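Local coordinates for protein Bug27 (Bordetella pertussis, PDB 2QPQ), which probably serves as a periplasmic solute-binding protein of the Bug family, closing on a small ligand in the manner of a Venus flytrap, at residues P103-L117 / I191-S203. Numbering follows the deposited sequence.
Sequences PSVFVVPAGSKYKTL and IKAGKLQALAVTS
L199 wedges between V108, Y114 and L117, where the loop 110-116 folds back over one face of the antiparallel strands 103-109 and 196-201. With CG anti to its carbonyl carbon (chi1 -63°), it sets CD1 crosswise against V108 CG1 (3.8 Å) and beside Y114 CB, and brings CD2 to 3.5 Å from Y114 O. L117 leans in from the start of helix 117-123, its CD1 against both L199 CB and A200 CB (4.0 Å to the latter).

L199 and A200 can share that face because they form a classic beta bulge opposite F106: L199 N donates to F106 O (2.7 Å), while F106 N donates to A200 O. The F106 ring turns its edge to T202, whose CG2 meets CE1 at 3.8 Å, and L120 packs against the same phenylalanine.

The other face of the sheet is aliphatic. V105 CG2, anti to its backbone N, presses on A198 CB at a tight 3.5 Å; V107 CG1 meets I191 CD1 crosswise, while its CG2 reaches L196 CD1. A187 of helix 184-192 covers both valines.

At one end T202 OG1 takes the S104 N-H (3.0 Å) and is also bonded to L226 O, while T202 N returns a bond to S104 O. At the other, Q197 stretches out over V108 CG2, bringing NE2 to 2.8 Å from Y114 O at too poor an angle for a hydrogen bond. A water bridges L117 N and L199 O.

Structurally, this joins strand 196-201 to long strand 93-109 in the alpha/beta fold; V105 and V107 also bond to V182 and A180, continuing the sheet. Backbone bonds run along the pair, bulge included, between mostly aliphatic faces. A200 N is buried without a partner in the model, likely a cost of the bulge.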
loop_
_atom_site.group_PDB
_atom_site.type_symbol
_atom_site.label_atom_id
_atom_site.label_comp_id
_atom_site.label_asym_id
_atom_site.label_seq_id
_atom_site.Cartn_x
_atom_site.Cartn_y
_atom_site.Cartn_z
ATOM N N PRO A 103 0.927 5.900 -4.965
ATOM C CA PRO A 103 0.962 6.885 -3.894
ATOM C C PRO A 103 -0.398 6.993 -3.176
ATOM O O PRO A 103 -1.448 6.603 -3.722
ATOM C CB PRO A 103 1.317 8.179 -4.631
ATOM C CG PRO A 103 0.757 7.985 -6.016
ATOM C CD PRO A 103 0.927 6.532 -6.318
ATOM N N SER A 104 -0.375 7.489 -1.943
ATOM C CA SER A 104 -1.597 8.024 -1.330
ATOM C C SER A 104 -1.850 9.470 -1.731
ATOM O O SER A 104 -0.953 10.177 -2.202
ATOM C CB SER A 104 -1.591 7.868 0.196
ATOM O OG SER A 104 -1.458 6.483 0.531
ATOM N N VAL A 105 -3.091 9.899 -1.545
ATOM C CA VAL A 105 -3.465 11.255 -1.863
ATOM C C VAL A 105 -4.316 11.837 -0.761
ATOM O O VAL A 105 -5.178 11.148 -0.206
ATOM C CB VAL A 105 -4.164 11.304 -3.236
ATOM C CG1 VAL A 105 -5.421 10.414 -3.208
ATOM C CG2 VAL A 105 -4.412 12.757 -3.675
ATOM N N PHE A 106 -4.008 13.082 -0.387
ATOM C CA PHE A 106 -4.853 13.850 0.511
ATOM C C PHE A 106 -5.968 14.476 -0.320
ATOM O O PHE A 106 -5.690 15.321 -1.158
ATOM C CB PHE A 106 -4.035 14.937 1.210
ATOM C CG PHE A 106 -3.097 14.414 2.266
ATOM C CD1 PHE A 106 -2.019 13.623 1.912
ATOM C CD2 PHE A 106 -3.310 14.702 3.613
ATOM C CE1 PHE A 106 -1.137 13.129 2.869
ATOM C CE2 PHE A 106 -2.432 14.239 4.585
ATOM C CZ PHE A 106 -1.338 13.445 4.215
ATOM N N VAL A 107 -7.205 14.028 -0.106
ATOM C CA VAL A 107 -8.367 14.515 -0.868
ATOM C C VAL A 107 -9.398 15.207 0.043
ATOM O O VAL A 107 -9.594 14.858 1.240
ATOM C CB VAL A 107 -9.030 13.396 -1.759
ATOM C CG1 VAL A 107 -8.041 12.891 -2.784
ATOM C CG2 VAL A 107 -9.516 12.165 -0.910
ATOM N N VAL A 108 -10.036 16.204 -0.545
ATOM C CA VAL A 108 -11.070 16.992 0.123
ATOM C C VAL A 108 -12.291 17.065 -0.817
ATOM O O VAL A 108 -12.153 16.865 -2.027
ATOM C CB VAL A 108 -10.562 18.443 0.560
ATOM C CG1 VAL A 108 -9.442 18.358 1.579
ATOM C CG2 VAL A 108 -10.157 19.360 -0.677
ATOM N N PRO A 109 -13.489 17.295 -0.254
ATOM C CA PRO A 109 -14.687 17.437 -1.063
ATOM C C PRO A 109 -14.551 18.595 -2.043
ATOM O O PRO A 109 -13.840 19.579 -1.761
ATOM C CB PRO A 109 -15.757 17.819 -0.030
ATOM C CG PRO A 109 -15.239 17.448 1.261
ATOM C CD PRO A 109 -13.770 17.456 1.180
ATOM N N ALA A 110 -15.216 18.462 -3.178
ATOM C CA ALA A 110 -15.486 19.604 -4.077
ATOM C C ALA A 110 -15.988 20.772 -3.241
ATOM O O ALA A 110 -16.859 20.607 -2.370
ATOM C CB ALA A 110 -16.526 19.224 -5.133
ATOM N N GLY A 111 -15.374 21.934 -3.469
ATOM C CA GLY A 111 -15.728 23.155 -2.766
ATOM C C GLY A 111 -15.232 23.290 -1.338
ATOM O O GLY A 111 -15.680 24.185 -0.604
ATOM N N SER A 112 -14.308 22.413 -0.929
ATOM C CA SER A 112 -13.690 22.513 0.406
ATOM C C SER A 112 -12.931 23.832 0.620
ATOM O O SER A 112 -12.311 24.346 -0.311
ATOM C CB SER A 112 -12.675 21.382 0.556
ATOM O OG SER A 112 -11.852 21.585 1.673
ATOM N N LYS A 113 -12.932 24.327 1.850
ATOM C CA LYS A 113 -12.130 25.501 2.224
ATOM C C LYS A 113 -10.640 25.285 2.080
ATOM O O LYS A 113 -9.898 26.264 2.040
ATOM C CB LYS A 113 -12.412 25.956 3.659
ATOM C CG LYS A 113 -12.092 24.906 4.706
ATOM C CD LYS A 113 -12.315 25.468 6.079
ATOM C CE LYS A 113 -12.157 24.397 7.131
ATOM N NZ LYS A 113 -12.382 24.976 8.514
ATOM N N TYR A 114 -10.198 24.020 2.030
ATOM C CA TYR A 114 -8.777 23.723 1.904
ATOM C C TYR A 114 -8.433 23.603 0.445
ATOM O O TYR A 114 -8.800 22.631 -0.223
ATOM C CB TYR A 114 -8.381 22.411 2.604
ATOM C CG TYR A 114 -8.710 22.324 4.058
ATOM C CD1 TYR A 114 -8.226 23.270 4.971
ATOM C CD2 TYR A 114 -9.479 21.261 4.544
ATOM C CE1 TYR A 114 -8.525 23.174 6.339
ATOM C CE2 TYR A 114 -9.796 21.170 5.890
ATOM C CZ TYR A 114 -9.296 22.131 6.781
ATOM O OH TYR A 114 -9.587 21.994 8.117
ATOM N N LYS A 115 -7.708 24.610 -0.033
ATOM C CA LYS A 115 -7.321 24.730 -1.419
ATOM C C LYS A 115 -5.923 24.142 -1.672
ATOM O O LYS A 115 -5.608 23.667 -2.783
ATOM C CB LYS A 115 -7.373 26.246 -1.779
ATOM C CG LYS A 115 -8.749 26.802 -2.292
ATOM C CD LYS A 115 -10.008 26.544 -1.433
ATOM C CE LYS A 115 -11.273 27.290 -2.008
ATOM N NZ LYS A 115 -12.656 26.920 -1.448
ATOM N N THR A 116 -5.080 24.145 -0.638
ATOM C CA THR A 116 -3.731 23.611 -0.760
ATOM C C THR A 116 -3.417 22.802 0.490
ATOM O O THR A 116 -4.095 22.949 1.510
ATOM C CB THR A 116 -2.673 24.748 -0.861
ATOM O OG1 THR A 116 -2.600 25.432 0.389
ATOM C CG2 THR A 116 -3.032 25.765 -1.924
ATOM N N LEU A 117 -2.379 21.976 0.430
ATOM C CA LEU A 117 -1.892 21.308 1.629
ATOM C C LEU A 117 -1.457 22.298 2.700
ATOM O O LEU A 117 -1.639 22.024 3.871
ATOM C CB LEU A 117 -0.757 20.316 1.338
ATOM C CG LEU A 117 -0.506 19.300 2.480
ATOM C CD1 LEU A 117 -1.593 18.222 2.440
ATOM C CD2 LEU A 117 0.858 18.649 2.413
ATOM N N ILE A 191 -11.419 12.552 -8.617
ATOM C CA ILE A 191 -10.639 13.768 -8.768
ATOM C C ILE A 191 -10.821 14.276 -10.216
ATOM O O ILE A 191 -11.140 15.449 -10.402
ATOM C CB ILE A 191 -9.172 13.559 -8.440
ATOM C CG1 ILE A 191 -8.998 13.220 -6.955
ATOM C CG2 ILE A 191 -8.347 14.833 -8.790
ATOM C CD1 ILE A 191 -7.608 12.746 -6.610
ATOM N N LYS A 192 -10.704 13.383 -11.198
ATOM C CA LYS A 192 -10.952 13.765 -12.624
ATOM C C LYS A 192 -12.363 14.308 -12.860
ATOM O O LYS A 192 -12.559 15.299 -13.609
ATOM C CB LYS A 192 -10.710 12.571 -13.550
ATOM C CG LYS A 192 -9.315 11.950 -13.466
ATOM C CD LYS A 192 -8.238 12.835 -14.049
ATOM C CE LYS A 192 -6.953 12.053 -14.363
ATOM N NZ LYS A 192 -5.891 12.958 -14.946
ATOM N N ALA A 193 -13.345 13.651 -12.241
ATOM C CA ALA A 193 -14.756 14.058 -12.259
ATOM C C ALA A 193 -15.029 15.385 -11.538
ATOM O O ALA A 193 -16.131 15.942 -11.649
ATOM C CB ALA A 193 -15.626 12.956 -11.672
ATOM N N GLY A 194 -14.029 15.891 -10.813
ATOM C CA GLY A 194 -14.151 17.098 -10.001
ATOM C C GLY A 194 -15.062 16.957 -8.786
ATOM O O GLY A 194 -15.563 17.952 -8.238
ATOM N N LYS A 195 -15.288 15.717 -8.357
ATOM C CA LYS A 195 -16.060 15.486 -7.149
ATOM C C LYS A 195 -15.177 15.619 -5.906
ATOM O O LYS A 195 -15.661 15.876 -4.811
ATOM C CB LYS A 195 -16.730 14.110 -7.213
ATOM C CG LYS A 195 -17.763 14.034 -8.341
ATOM C CD LYS A 195 -18.670 12.841 -8.206
ATOM C CE LYS A 195 -20.024 13.111 -8.870
ATOM N NZ LYS A 195 -21.234 12.721 -8.005
ATOM N N LEU A 196 -13.879 15.431 -6.095
ATOM C CA LEU A 196 -12.887 15.635 -5.038
ATOM C C LEU A 196 -11.785 16.513 -5.585
ATOM O O LEU A 196 -11.525 16.519 -6.786
ATOM C CB LEU A 196 -12.218 14.309 -4.628
ATOM C CG LEU A 196 -13.167 13.264 -4.015
ATOM C CD1 LEU A 196 -12.480 11.937 -3.926
ATOM C CD2 LEU A 196 -13.653 13.702 -2.605
ATOM N N GLN A 197 -11.083 17.150 -4.664
ATOM C CA GLN A 197 -9.887 17.891 -4.948
ATOM C C GLN A 197 -8.722 17.243 -4.202
ATOM O O GLN A 197 -8.876 16.858 -3.054
ATOM C CB GLN A 197 -10.147 19.257 -4.404
ATOM C CG GLN A 197 -9.102 20.291 -4.561
ATOM C CD GLN A 197 -9.681 21.608 -4.086
ATOM O OE1 GLN A 197 -10.676 22.090 -4.668
ATOM N NE2 GLN A 197 -9.123 22.166 -2.986
ATOM N N ALA A 198 -7.579 17.118 -4.869
ATOM C CA ALA A 198 -6.383 16.554 -4.278
ATOM C C ALA A 198 -5.396 17.627 -3.803
ATOM O O ALA A 198 -4.976 18.487 -4.583
ATOM C CB ALA A 198 -5.716 15.586 -5.262
ATOM N N LEU A 199 -5.036 17.574 -2.524
ATOM C CA LEU A 199 -4.098 18.519 -1.945
ATOM C C LEU A 199 -2.612 18.153 -2.148
ATOM O O LEU A 199 -1.742 19.029 -2.312
ATOM C CB LEU A 199 -4.437 18.708 -0.468
ATOM C CG LEU A 199 -5.806 19.321 -0.149
ATOM C CD1 LEU A 199 -5.898 19.616 1.357
ATOM C CD2 LEU A 199 -6.054 20.583 -0.993
ATOM N N ALA A 200 -2.321 16.856 -2.121
ATOM C CA ALA A 200 -0.957 16.345 -2.254
ATOM C C ALA A 200 -1.006 14.876 -2.559
ATOM O O ALA A 200 -2.019 14.201 -2.255
ATOM C CB ALA A 200 -0.167 16.564 -0.964
ATOM N N VAL A 201 0.083 14.394 -3.166
ATOM C CA VAL A 201 0.419 12.978 -3.241
ATOM C C VAL A 201 1.603 12.683 -2.331
ATOM O O VAL A 201 2.453 13.559 -2.131
ATOM C CB VAL A 201 0.683 12.496 -4.687
ATOM C CG1 VAL A 201 -0.549 12.750 -5.547
ATOM C CG2 VAL A 201 1.910 13.164 -5.311
ATOM N N THR A 202 1.668 11.463 -1.796
ATOM C CA THR A 202 2.682 11.106 -0.799
ATOM C C THR A 202 3.969 10.533 -1.396
ATOM O O THR A 202 4.896 10.244 -0.658
ATOM C CB THR A 202 2.171 10.047 0.211
ATOM O OG1 THR A 202 1.875 8.835 -0.504
ATOM C CG2 THR A 202 0.925 10.550 0.920
ATOM N N SER A 203 4.026 10.345 -2.705
ATOM C CA SER A 203 5.267 9.889 -3.333
ATOM C C SER A 203 6.301 11.027 -3.415
ATOM O O SER A 203 6.011 12.193 -3.146
ATOM C CB SER A 203 5.009 9.314 -4.713
ATOM O OG SER A 203 4.181 10.192 -5.439
HETATM O O HOH W 1 -2.109 21.755 -2.758
#